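Local coordinates for protein particle-associated lyase (Acinetobacter bacteriophage AP22, PDB 4Y9V) that probably cleaves the capsular polysaccharide of Acinetobacter baumannii as a lyase, serving as the phage's trimeric tailspike and binding a fragment of that capsule, at residues A[273-284]-A[297-307]; A[327-338]-A[350-361]. All coordinates share one frame; numbering follows the deposited sequence. Where two conformers were deposited one is given.

Contact 1: A[273-284]-A[297-307]. With 49S (2-acetamido-2-deoxy-beta-D-mannopyranuronic acid), chain B; 49T (2-acetamido-2-deoxy-alpha-D-fucopyranose), chain C; SO4 (sulfate ion), chain K.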
loop_
_atom_site.group_PDB
_atom_site.type_symbol
_atom_site.label_atom_id
_atom_site.label_comp_id
_atom_site.label_asym_id
_atom_site.label_seq_id
_atom_site.Cartn_x
_atom_site.Cartn_y
_atom_site.Cartn_z
ATOM N N ALA A 273 -34.464 -6.068 5.439
ATOM C CA ALA A 273 -33.517 -5.942 6.543
ATOM C C ALA A 273 -33.856 -6.823 7.717
ATOM O O ALA A 273 -35.008 -6.909 8.178
ATOM C CB ALA A 273 -33.457 -4.452 6.920
ATOM N N ASN A 274 -32.825 -7.462 8.248
ATOM C CA ASN A 274 -32.871 -8.292 9.412
ATOM C C ASN A 274 -31.585 -8.039 10.225
ATOM O O ASN A 274 -30.944 -7.005 10.077
ATOM C CB ASN A 274 -33.173 -9.760 9.039
ATOM C CG ASN A 274 -32.145 -10.383 8.114
ATOM O OD1 ASN A 274 -30.930 -10.366 8.392
ATOM N ND2 ASN A 274 -32.593 -10.955 7.022
ATOM N N THR A 275 -31.166 -8.967 11.089
ATOM C CA THR A 275 -29.994 -8.785 11.903
ATOM C C THR A 275 -28.682 -8.981 11.146
ATOM O O THR A 275 -27.607 -8.607 11.669
ATOM C CB THR A 275 -30.045 -9.714 13.159
ATOM O OG1 THR A 275 -30.286 -11.091 12.738
ATOM C CG2 THR A 275 -31.112 -9.279 14.129
ATOM N N LEU A 276 -28.718 -9.573 9.963
ATOM C CA LEU A 276 -27.522 -9.807 9.172
ATOM C C LEU A 276 -27.650 -8.997 7.870
ATOM O O LEU A 276 -27.432 -7.801 7.856
ATOM C CB LEU A 276 -27.205 -11.291 8.983
ATOM C CG LEU A 276 -26.610 -12.042 10.214
ATOM C CD1 LEU A 276 -27.637 -12.287 11.296
ATOM C CD2 LEU A 276 -25.957 -13.348 9.763
ATOM N N ASN A 277 -27.978 -9.706 6.764
ATOM C CA ASN A 277 -28.003 -9.185 5.400
ATOM C C ASN A 277 -26.588 -8.860 4.910
ATOM O O ASN A 277 -26.210 -7.715 4.721
ATOM C CB ASN A 277 -28.852 -7.927 5.188
ATOM C CG ASN A 277 -30.273 -8.027 5.669
ATOM O OD1 ASN A 277 -30.588 -7.458 6.711
ATOM N ND2 ASN A 277 -31.131 -8.685 4.909
ATOM N N TYR A 278 -25.803 -9.929 4.712
ATOM C CA TYR A 278 -24.396 -9.793 4.373
ATOM C C TYR A 278 -24.151 -10.401 2.993
ATOM O O TYR A 278 -24.666 -11.470 2.674
ATOM C CB TYR A 278 -23.524 -10.497 5.404
ATOM C CG TYR A 278 -23.735 -10.032 6.828
ATOM C CD1 TYR A 278 -24.144 -8.753 7.159
ATOM C CD2 TYR A 278 -23.473 -10.897 7.885
ATOM C CE1 TYR A 278 -24.277 -8.350 8.493
ATOM C CE2 TYR A 278 -23.563 -10.486 9.211
ATOM C CZ TYR A 278 -23.960 -9.211 9.515
ATOM O OH TYR A 278 -24.038 -8.881 10.842
ATOM N N GLY A 279 -23.352 -9.734 2.158
ATOM C CA GLY A 279 -22.982 -10.367 0.881
ATOM C C GLY A 279 -22.080 -11.576 1.119
ATOM O O GLY A 279 -22.445 -12.711 0.816
ATOM N N ILE A 280 -20.915 -11.290 1.678
ATOM C CA ILE A 280 -20.020 -12.276 2.239
ATOM C C ILE A 280 -19.930 -12.026 3.740
ATOM O O ILE A 280 -19.725 -10.890 4.157
ATOM C CB ILE A 280 -18.589 -12.177 1.637
ATOM C CG1 ILE A 280 -18.632 -12.369 0.135
ATOM C CG2 ILE A 280 -17.666 -13.209 2.300
ATOM C CD1 ILE A 280 -17.332 -12.119 -0.575
ATOM N N GLN A 281 -20.068 -13.095 4.531
ATOM C CA GLN A 281 -19.736 -13.039 5.945
ATOM C C GLN A 281 -18.461 -13.833 6.176
ATOM O O GLN A 281 -18.410 -15.036 5.888
ATOM C CB GLN A 281 -20.861 -13.552 6.846
ATOM C CG GLN A 281 -20.563 -13.254 8.327
ATOM C CD GLN A 281 -21.660 -13.695 9.272
ATOM O OE1 GLN A 281 -22.466 -14.544 8.921
ATOM N NE2 GLN A 281 -21.672 -13.126 10.479
ATOM N N ILE A 282 -17.457 -13.152 6.700
ATOM C CA ILE A 282 -16.222 -13.805 7.179
ATOM C C ILE A 282 -16.456 -13.978 8.671
ATOM O O ILE A 282 -16.498 -13.003 9.405
ATOM C CB ILE A 282 -15.007 -12.927 6.810
ATOM C CG1 ILE A 282 -14.870 -12.780 5.305
ATOM C CG2 ILE A 282 -13.757 -13.535 7.439
ATOM C CD1 ILE A 282 -13.875 -11.721 4.868
ATOM N N SER A 283 -16.721 -15.229 9.071
ATOM C CA SER A 283 -17.111 -15.593 10.426
ATOM C C SER A 283 -15.958 -16.277 11.131
ATOM O O SER A 283 -15.623 -17.418 10.793
ATOM C CB SER A 283 -18.316 -16.511 10.408
ATOM O OG SER A 283 -19.463 -15.825 9.964
ATOM N N ASN A 284 -15.338 -15.610 12.104
ATOM C CA ASN A 284 -14.378 -16.295 12.977
ATOM C C ASN A 284 -13.226 -16.933 12.192
ATOM O O ASN A 284 -12.913 -18.106 12.377
ATOM C CB ASN A 284 -15.095 -17.327 13.845
ATOM C CG ASN A 284 -16.327 -16.742 14.490
ATOM O OD1 ASN A 284 -17.463 -17.071 14.110
ATOM N ND2 ASN A 284 -16.120 -15.822 15.418
ATOM N N SER A 297 -25.128 -5.417 -0.932
ATOM C CA SER A 297 -26.033 -6.071 0.002
ATOM C C SER A 297 -27.054 -5.096 0.541
ATOM O O SER A 297 -26.823 -3.885 0.602
ATOM C CB SER A 297 -25.181 -6.627 1.155
ATOM O OG SER A 297 -26.004 -7.247 2.123
ATOM N N THR A 298 -28.167 -5.626 1.084
ATOM C CA THR A 298 -29.072 -4.799 1.859
ATOM C C THR A 298 -28.338 -4.104 3.010
ATOM O O THR A 298 -28.596 -2.934 3.279
ATOM C CB THR A 298 -30.245 -5.636 2.406
ATOM O OG1 THR A 298 -30.930 -6.164 1.264
ATOM C CG2 THR A 298 -31.178 -4.826 3.273
ATOM N N ARG A 299 -27.486 -4.862 3.715
ATOM C CA ARG A 299 -26.651 -4.323 4.787
ATOM C C ARG A 299 -25.181 -4.518 4.372
ATOM O O ARG A 299 -24.830 -4.214 3.246
ATOM C CB ARG A 299 -27.056 -4.831 6.176
ATOM C CG ARG A 299 -28.505 -4.517 6.501
ATOM C CD ARG A 299 -28.910 -4.842 7.925
ATOM N NE ARG A 299 -28.185 -4.024 8.882
ATOM C CZ ARG A 299 -27.239 -4.405 9.701
ATOM N NH1 ARG A 299 -26.817 -5.653 9.774
ATOM N NH2 ARG A 299 -26.658 -3.491 10.500
ATOM N N HIS A 300 -24.314 -4.950 5.275
ATOM C CA HIS A 300 -22.889 -4.975 4.946
ATOM C C HIS A 300 -22.642 -5.871 3.718
ATOM O O HIS A 300 -23.141 -6.990 3.621
ATOM C CB HIS A 300 -22.057 -5.472 6.111
ATOM C CG HIS A 300 -22.274 -4.744 7.387
ATOM N ND1 HIS A 300 -22.153 -3.396 7.537
ATOM C CD2 HIS A 300 -22.540 -5.214 8.637
ATOM C CE1 HIS A 300 -22.362 -3.027 8.791
ATOM N NE2 HIS A 300 -22.613 -4.112 9.480
ATOM N N ALA A 301 -21.805 -5.363 2.815
ATOM C CA ALA A 301 -21.400 -6.125 1.640
ATOM C C ALA A 301 -20.396 -7.221 1.993
ATOM O O ALA A 301 -20.555 -8.355 1.581
ATOM C CB ALA A 301 -20.890 -5.178 0.579
ATOM N N VAL A 302 -19.361 -6.823 2.762
ATOM C CA VAL A 302 -18.478 -7.765 3.452
ATOM C C VAL A 302 -18.663 -7.472 4.931
ATOM O O VAL A 302 -18.385 -6.360 5.393
ATOM C CB VAL A 302 -17.014 -7.660 3.028
ATOM C CG1 VAL A 302 -16.146 -8.525 3.931
ATOM C CG2 VAL A 302 -16.855 -8.061 1.563
ATOM N N ALA A 303 -19.159 -8.482 5.664
ATOM C CA ALA A 303 -19.272 -8.436 7.111
ATOM C C ALA A 303 -18.160 -9.296 7.675
ATOM O O ALA A 303 -17.995 -10.437 7.254
ATOM C CB ALA A 303 -20.606 -8.984 7.570
ATOM N N ILE A 304 -17.390 -8.748 8.604
ATOM C CA ILE A 304 -16.308 -9.479 9.255
ATOM C C ILE A 304 -16.725 -9.595 10.719
ATOM O O ILE A 304 -16.908 -8.574 11.401
ATOM C CB ILE A 304 -14.930 -8.849 9.046
ATOM C CG1 ILE A 304 -14.712 -8.545 7.559
ATOM C CG2 ILE A 304 -13.873 -9.770 9.603
ATOM C CD1 ILE A 304 -13.366 -7.875 7.266
ATOM N N GLY A 305 -16.937 -10.809 11.187
ATOM C CA GLY A 305 -17.461 -10.996 12.527
ATOM C C GLY A 305 -17.595 -12.487 12.821
ATOM O O GLY A 305 -16.602 -13.174 12.951
ATOM N N GLY A 306 -18.841 -12.961 12.917
ATOM C CA GLY A 306 -19.122 -14.366 13.128
ATOM C C GLY A 306 -20.138 -14.616 14.228
ATOM O O GLY A 306 -21.056 -13.807 14.402
ATOM N N ASP A 307 -20.000 -15.755 14.855
ATOM C CA ASP A 307 -21.021 -16.230 15.805
ATOM C C ASP A 307 -20.339 -16.733 17.071
ATOM O O ASP A 307 -19.261 -16.299 17.427
ATOM C CB ASP A 307 -22.054 -17.120 15.127
ATOM C CG ASP A 307 -21.523 -18.470 14.704
ATOM O OD1 ASP A 307 -20.773 -18.513 13.710
ATOM O OD2 ASP A 307 -21.813 -19.485 15.365
HETATM C C8 49S B . -20.311 -10.775 15.095
HETATM C C7 49S B . -21.325 -10.917 13.980
HETATM O O7 49S B . -20.962 -11.003 12.787
HETATM N N2 49S B . -22.615 -10.944 14.350
HETATM C C2 49S B . -23.715 -11.007 13.409
HETATM C C3 49S B . -24.377 -12.387 13.374
HETATM O O3 49S B . -23.434 -13.397 13.013
HETATM C C1 49S B . -24.762 -9.977 13.785
HETATM O O1 49S B . -24.227 -8.689 13.889
HETATM O O5 49S B . -25.278 -10.282 15.082
HETATM C C5 49S B . -26.020 -11.514 15.061
HETATM C C6 49S B . -26.640 -11.714 16.428
HETATM O O6A 49S B . -25.938 -11.489 17.446
HETATM O O6B 49S B . -27.828 -12.121 16.453
HETATM C C4 49S B . -25.102 -12.679 14.685
HETATM O O4 49S B . -26.016 -13.776 14.586
HETATM C C1 49T C . -25.490 -15.089 14.596
HETATM C C2 49T C . -26.696 -16.033 14.539
HETATM N N2 49T C . -27.641 -15.581 13.506
HETATM C C7 49T C . -27.789 -16.246 12.370
HETATM O O7 49T C . -27.125 -17.205 12.028
HETATM C C8 49T C . -28.883 -15.692 11.452
HETATM O O5 49T C . -24.688 -15.349 15.693
HETATM C C5 49T C . -25.342 -15.308 16.969
HETATM C C6 49T C . -24.287 -15.488 18.043
HETATM C C4 49T C . -26.443 -16.365 16.993
HETATM O O4 49T C . -25.844 -17.646 16.831
HETATM C C3 49T C . -27.407 -16.080 15.873
HETATM O O3 49T C . -28.384 -17.154 15.805
HETATM S S SO4 K . -24.145 -5.285 12.501
HETATM O O1 SO4 K . -23.678 -5.905 13.730
HETATM O O2 SO4 K . -23.246 -4.174 12.140
HETATM O O3 SO4 K . -25.497 -4.771 12.775
HETATM O O4 SO4 K . -24.215 -6.202 11.338
HETATM O O HOH W 1 -21.350 -16.629 11.696
HETATM O O HOH W 2 -17.373 -14.177 17.802
HETATM O O HOH W 3 -18.200 -14.058 16.695
#
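Ala303 lays its methyl over the centre of the Tyr278 ring, CB standing 3.4 Å from the ring centroid and 12° off the normal, a CH-pi contact for which a side chain as small as alanine is well suited. Leu276 CA lies against the opposite face, offset toward the rim, and the two together keep the ring from tilting. Tyr278 OH accepts from O1 of the N-acetylmannosaminuronic acid and donates to a sulfate, probably from the crystallisation liquor. With CG anti to its carbonyl carbon (chi1 -57°) and a bend at chi3, Arg299 crosses the Asn277 side chain at about a right angle; its NH1 meets a lone pair of Leu276 O at 2.9 Å and also reaches the sulfate, which His300 NE2 grips almost straight (2.7 Å to O2, 178°). Gln281, its chain extended, donates from NE2 to sugar O3 (3.1 Å), while Arg253 holds its OE1. Gly305, having no side chain, allows sugar O7 within 3.5 Å of its CA, and O7 takes the Gly306 N-H at 2.9 Å. Strands 281-283 and 302-305 run parallel in successive turns of a right-handed pectin lyase-like beta-helix; Ile280, Ile282, Val302 and Ile304 pack inward against strands 288-291 and 343-346, and strand 250-255 flanks 278-283.

Contact 2: A[327-338]-A[350-361]; sequences SETDTSGADMHG and TNYATFGAGDNE. With 49S (2-acetamido-2-deoxy-beta-D-mannopyranuronic acid), chain B.
Met336 slides past Asn360 in the opposite direction, a long, flexible, unbranched chain that can run along Gly356 and past the Asn360 amide. Its CB lies 3.6 Å from Gly356 N, where the lack of a side chain lets the two backbones close up. CG passes Thr354 O; SD then settles 3.5 Å from Asn360 CG, and CE ends near Glu361 O at 3.7 Å. The run beyond CG is extended (chi2 -180°, chi3 -165°), which carries the methyl that far, with Thr343, Tyr345 and Tyr362 also packing on the side chain. Asn360 itself is held by ND2 donating to Phe355 O and by OD1 taking the Thr343 N-H. These are the loops and strand ends of adjacent coils in the pectin lyase-like beta-helix, where strand 323-327 pairs in parallel with 349-351. At that end Asn351 grips Ser327 by backbone and side chain: a lone pair of OD1 takes the Ser327 N-H at 3.1 Å, and ND2 gives to Ser327 OG at 3.0 Å. His326 also binds OD1. Thr350 OG1 accepts from Ala334 N and donates to Tyr352 O, a double use that a hydroxyl allows. Nearer the glycan, Thr354 OG1 donates to Asp335 OD1 from above the carboxylate plane. Asp335 OD2 receives His337 ND1 on its syn side, orienting an imidazole whose NE2 is hydrogen-bonded to O1 of the N-acetylmannosaminuronic acid (2.9 Å); the sugar's acetamide lies over one ring face, C7 3.2 Å from His337 CD2.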
loop_
_atom_site.group_PDB
_atom_site.type_symbol
_atom_site.label_atom_id
_atom_site.label_comp_id
_atom_site.label_asym_id
_atom_site.label_seq_id
_atom_site.Cartn_x
_atom_site.Cartn_y
_atom_site.Cartn_z
ATOM N N SER A 327 -23.708 -1.029 0.748
ATOM C CA SER A 327 -24.968 -1.407 1.355
ATOM C C SER A 327 -26.079 -0.516 0.809
ATOM O O SER A 327 -25.882 0.705 0.633
ATOM C CB SER A 327 -24.927 -1.299 2.876
ATOM O OG SER A 327 -24.799 0.047 3.291
ATOM N N GLU A 328 -27.252 -1.091 0.624
ATOM C CA GLU A 328 -28.433 -0.314 0.180
ATOM C C GLU A 328 -29.026 0.498 1.315
ATOM O O GLU A 328 -29.399 1.676 1.104
ATOM C CB GLU A 328 -29.453 -1.334 -0.377
ATOM C CG GLU A 328 -30.779 -0.682 -0.790
ATOM C CD GLU A 328 -31.820 -0.659 0.294
ATOM O OE1 GLU A 328 -32.008 -1.715 0.938
ATOM O OE2 GLU A 328 -32.542 0.360 0.375
ATOM N N THR A 329 -29.141 -0.083 2.508
ATOM C CA THR A 329 -29.521 0.665 3.682
ATOM C C THR A 329 -28.341 1.531 4.140
ATOM O O THR A 329 -27.219 1.394 3.668
ATOM C CB THR A 329 -30.004 -0.250 4.814
ATOM O OG1 THR A 329 -28.920 -1.045 5.282
ATOM C CG2 THR A 329 -31.199 -1.101 4.398
ATOM N N ASP A 330 -28.602 2.386 5.132
ATOM C CA ASP A 330 -27.610 3.382 5.548
ATOM C C ASP A 330 -26.581 2.891 6.555
ATOM O O ASP A 330 -26.022 3.713 7.273
ATOM C CB ASP A 330 -28.310 4.632 6.059
ATOM C CG ASP A 330 -27.431 5.875 6.047
ATOM O OD1 ASP A 330 -26.724 6.065 5.014
ATOM O OD2 ASP A 330 -27.483 6.654 7.025
ATOM N N THR A 331 -26.259 1.629 6.543
ATOM C CA THR A 331 -25.112 1.077 7.256
ATOM C C THR A 331 -23.879 1.156 6.339
ATOM O O THR A 331 -23.849 1.950 5.419
ATOM C CB THR A 331 -25.443 -0.296 7.818
ATOM O OG1 THR A 331 -24.374 -0.732 8.671
ATOM C CG2 THR A 331 -25.674 -1.356 6.775
ATOM N N SER A 332 -22.864 0.350 6.652
ATOM C CA SER A 332 -21.614 0.386 5.894
ATOM C C SER A 332 -21.500 -0.760 4.915
ATOM O O SER A 332 -21.858 -1.908 5.180
ATOM C CB SER A 332 -20.418 0.366 6.838
ATOM O OG SER A 332 -20.435 -0.822 7.639
ATOM N N GLY A 333 -20.902 -0.455 3.760
ATOM C CA GLY A 333 -20.542 -1.494 2.815
ATOM C C GLY A 333 -19.465 -2.425 3.344
ATOM O O GLY A 333 -19.596 -3.645 3.327
ATOM N N ALA A 334 -18.371 -1.810 3.794
ATOM C CA ALA A 334 -17.261 -2.494 4.469
ATOM C C ALA A 334 -17.524 -2.502 5.972
ATOM O O ALA A 334 -17.904 -1.493 6.564
ATOM C CB ALA A 334 -15.953 -1.760 4.197
ATOM N N ASP A 335 -17.285 -3.656 6.592
ATOM C CA ASP A 335 -17.518 -3.800 8.007
ATOM C C ASP A 335 -16.399 -4.524 8.719
ATOM O O ASP A 335 -15.740 -5.433 8.185
ATOM C CB ASP A 335 -18.845 -4.570 8.240
ATOM C CG ASP A 335 -19.007 -5.117 9.667
ATOM O OD1 ASP A 335 -19.417 -4.313 10.534
ATOM O OD2 ASP A 335 -18.699 -6.330 9.850
ATOM N N MET A 336 -16.255 -4.166 9.999
ATOM C CA MET A 336 -15.526 -4.943 10.991
ATOM C C MET A 336 -16.334 -4.895 12.286
ATOM O O MET A 336 -16.524 -3.809 12.847
ATOM C CB MET A 336 -14.113 -4.394 11.269
ATOM C CG MET A 336 -13.269 -4.181 10.033
ATOM S SD MET A 336 -11.657 -3.540 10.540
ATOM C CE MET A 336 -11.022 -2.936 8.980
ATOM N N HIS A 337 -16.789 -6.051 12.770
ATOM C CA HIS A 337 -17.440 -6.156 14.060
ATOM C C HIS A 337 -16.420 -6.060 15.206
ATOM O O HIS A 337 -15.199 -6.124 15.011
ATOM C CB HIS A 337 -18.216 -7.483 14.169
ATOM C CG HIS A 337 -19.508 -7.522 13.444
ATOM N ND1 HIS A 337 -19.716 -7.378 12.105
ATOM C CD2 HIS A 337 -20.732 -7.753 13.967
ATOM C CE1 HIS A 337 -21.006 -7.510 11.834
ATOM N NE2 HIS A 337 -21.632 -7.761 12.949
ATOM N N GLY A 338 -16.926 -5.979 16.437
ATOM C CA GLY A 338 -16.103 -5.870 17.626
ATOM C C GLY A 338 -15.301 -7.094 18.028
ATOM O O GLY A 338 -14.549 -7.012 18.994
ATOM N N THR A 350 -16.294 2.289 -0.149
ATOM C CA THR A 350 -17.427 1.907 0.693
ATOM C C THR A 350 -18.250 3.142 0.977
ATOM O O THR A 350 -17.739 4.256 1.080
ATOM C CB THR A 350 -16.942 1.249 2.002
ATOM O OG1 THR A 350 -18.080 0.920 2.813
ATOM C CG2 THR A 350 -15.938 2.058 2.767
ATOM N N ASN A 351 -19.558 2.932 1.163
ATOM C CA ASN A 351 -20.394 3.912 1.877
ATOM C C ASN A 351 -20.336 3.543 3.360
ATOM O O ASN A 351 -20.746 2.439 3.736
ATOM C CB ASN A 351 -21.829 3.957 1.373
ATOM C CG ASN A 351 -22.587 2.645 1.437
ATOM O OD1 ASN A 351 -22.188 1.670 0.790
ATOM N ND2 ASN A 351 -23.663 2.612 2.175
ATOM N N TYR A 352 -19.787 4.464 4.156
ATOM C CA TYR A 352 -19.637 4.313 5.602
ATOM C C TYR A 352 -18.630 3.198 5.916
ATOM O O TYR A 352 -18.143 2.485 5.055
ATOM C CB TYR A 352 -20.991 4.139 6.297
ATOM C CG TYR A 352 -21.116 4.494 7.754
ATOM C CD1 TYR A 352 -20.724 5.743 8.232
ATOM C CD2 TYR A 352 -21.723 3.636 8.661
ATOM C CE1 TYR A 352 -20.905 6.121 9.563
ATOM C CE2 TYR A 352 -21.954 4.011 9.964
ATOM C CZ TYR A 352 -21.558 5.244 10.417
ATOM O OH TYR A 352 -21.844 5.590 11.720
ATOM N N ALA A 353 -18.312 3.052 7.201
ATOM C CA ALA A 353 -17.285 2.085 7.605
ATOM C C ALA A 353 -17.418 1.836 9.096
ATOM O O ALA A 353 -17.542 2.794 9.861
ATOM C CB ALA A 353 -15.892 2.625 7.296
ATOM N N THR A 354 -17.329 0.578 9.508
ATOM C CA THR A 354 -17.238 0.202 10.904
ATOM C C THR A 354 -15.832 -0.331 11.198
ATOM O O THR A 354 -15.185 -0.946 10.342
ATOM C CB THR A 354 -18.319 -0.825 11.285
ATOM O OG1 THR A 354 -18.150 -1.925 10.420
ATOM C CG2 THR A 354 -19.722 -0.247 11.210
ATOM N N PHE A 355 -15.342 -0.068 12.410
ATOM C CA PHE A 355 -13.882 -0.168 12.655
ATOM C C PHE A 355 -13.433 -1.280 13.585
ATOM O O PHE A 355 -12.244 -1.381 13.867
ATOM C CB PHE A 355 -13.331 1.182 13.137
ATOM C CG PHE A 355 -12.073 1.657 12.480
ATOM C CD1 PHE A 355 -11.771 3.020 12.522
ATOM C CD2 PHE A 355 -11.153 0.807 11.861
ATOM C CE1 PHE A 355 -10.592 3.511 11.966
ATOM C CE2 PHE A 355 -10.002 1.296 11.299
ATOM C CZ PHE A 355 -9.701 2.643 11.353
ATOM N N GLY A 356 -14.358 -2.117 14.060
ATOM C CA GLY A 356 -13.970 -3.284 14.810
ATOM C C GLY A 356 -13.350 -2.985 16.165
ATOM O O GLY A 356 -13.549 -1.956 16.786
ATOM N N ALA A 357 -12.595 -3.987 16.661
ATOM C CA ALA A 357 -12.089 -3.962 18.016
ATOM C C ALA A 357 -10.885 -3.035 18.210
ATOM O O ALA A 357 -10.746 -2.427 19.278
ATOM C CB ALA A 357 -11.666 -5.367 18.433
ATOM N N GLY A 358 -10.016 -2.966 17.196
ATOM C CA GLY A 358 -8.771 -2.218 17.255
ATOM C C GLY A 358 -7.662 -2.940 16.509
ATOM O O GLY A 358 -7.792 -4.073 16.057
ATOM N N ASP A 359 -6.525 -2.223 16.405
ATOM C CA ASP A 359 -5.436 -2.633 15.535
ATOM C C ASP A 359 -5.919 -2.940 14.134
ATOM O O ASP A 359 -5.541 -3.923 13.501
ATOM C CB ASP A 359 -4.604 -3.757 16.154
ATOM C CG ASP A 359 -3.833 -3.282 17.387
ATOM O OD1 ASP A 359 -3.533 -2.072 17.515
ATOM O OD2 ASP A 359 -3.479 -4.172 18.167
ATOM N N ASN A 360 -6.781 -2.033 13.620
ATOM C CA ASN A 360 -7.404 -2.149 12.312
ATOM C C ASN A 360 -7.085 -0.911 11.484
ATOM O O ASN A 360 -6.698 0.125 12.027
ATOM C CB ASN A 360 -8.916 -2.324 12.439
ATOM C CG ASN A 360 -9.301 -3.647 13.077
ATOM O OD1 ASN A 360 -8.657 -4.678 12.843
ATOM N ND2 ASN A 360 -10.353 -3.630 13.890
ATOM N N GLU A 361 -7.300 -1.020 10.170
ATOM C CA GLU A 361 -6.961 0.081 9.261
ATOM C C GLU A 361 -7.907 0.141 8.078
ATOM O O GLU A 361 -8.288 -0.888 7.514
ATOM C CB GLU A 361 -5.513 -0.101 8.761
ATOM C CG GLU A 361 -4.999 0.988 7.825
ATOM C CD GLU A 361 -3.491 0.942 7.596
ATOM O OE1 GLU A 361 -2.917 -0.168 7.686
ATOM O OE2 GLU A 361 -2.912 2.000 7.297
HETATM C C8 49S B . -20.311 -10.775 15.095
HETATM C C7 49S B . -21.325 -10.917 13.980
HETATM O O7 49S B . -20.962 -11.003 12.787
HETATM N N2 49S B . -22.615 -10.944 14.350
HETATM C C2 49S B . -23.715 -11.007 13.409
HETATM C C3 49S B . -24.377 -12.387 13.374
HETATM O O3 49S B . -23.434 -13.397 13.013
HETATM C C1 49S B . -24.762 -9.977 13.785
HETATM O O1 49S B . -24.227 -8.689 13.889
HETATM O O5 49S B . -25.278 -10.282 15.082
HETATM C C5 49S B . -26.020 -11.514 15.061
HETATM C C6 49S B . -26.640 -11.714 16.428
HETATM O O6A 49S B . -25.938 -11.489 17.446
HETATM O O6B 49S B . -27.828 -12.121 16.453
HETATM C C4 49S B . -25.102 -12.679 14.685
HETATM O O4 49S B . -26.016 -13.776 14.586
HETATM O O HOH W 4 -24.315 4.516 4.267
#

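In the fold
Contacts 1 and 2 follow one another along the chain, their centres about 10 Å apart; segments 297-307 and 327-338 lie on adjacent coils of the beta-helix, so contact 2 continues the stack that contact 1 begins. They touch directly: Thr298 O lies 2.8 Å from Thr329 OG1, and His300 ND1 lies 2.8 Å from Ser332 O, both probable hydrogen bonds. The second leaves the other ring nitrogen of His300 turned to the sulfate. Both contacts reach the same N-acetylmannosaminuronic acid, contact 1 with Tyr278, Gln281 and Gly306, contact 2 with His337; Arg166 and Tyr168 add further bonds. Asp335 OD2, which also receives His337 ND1, takes the Ile304 N-H of contact 1.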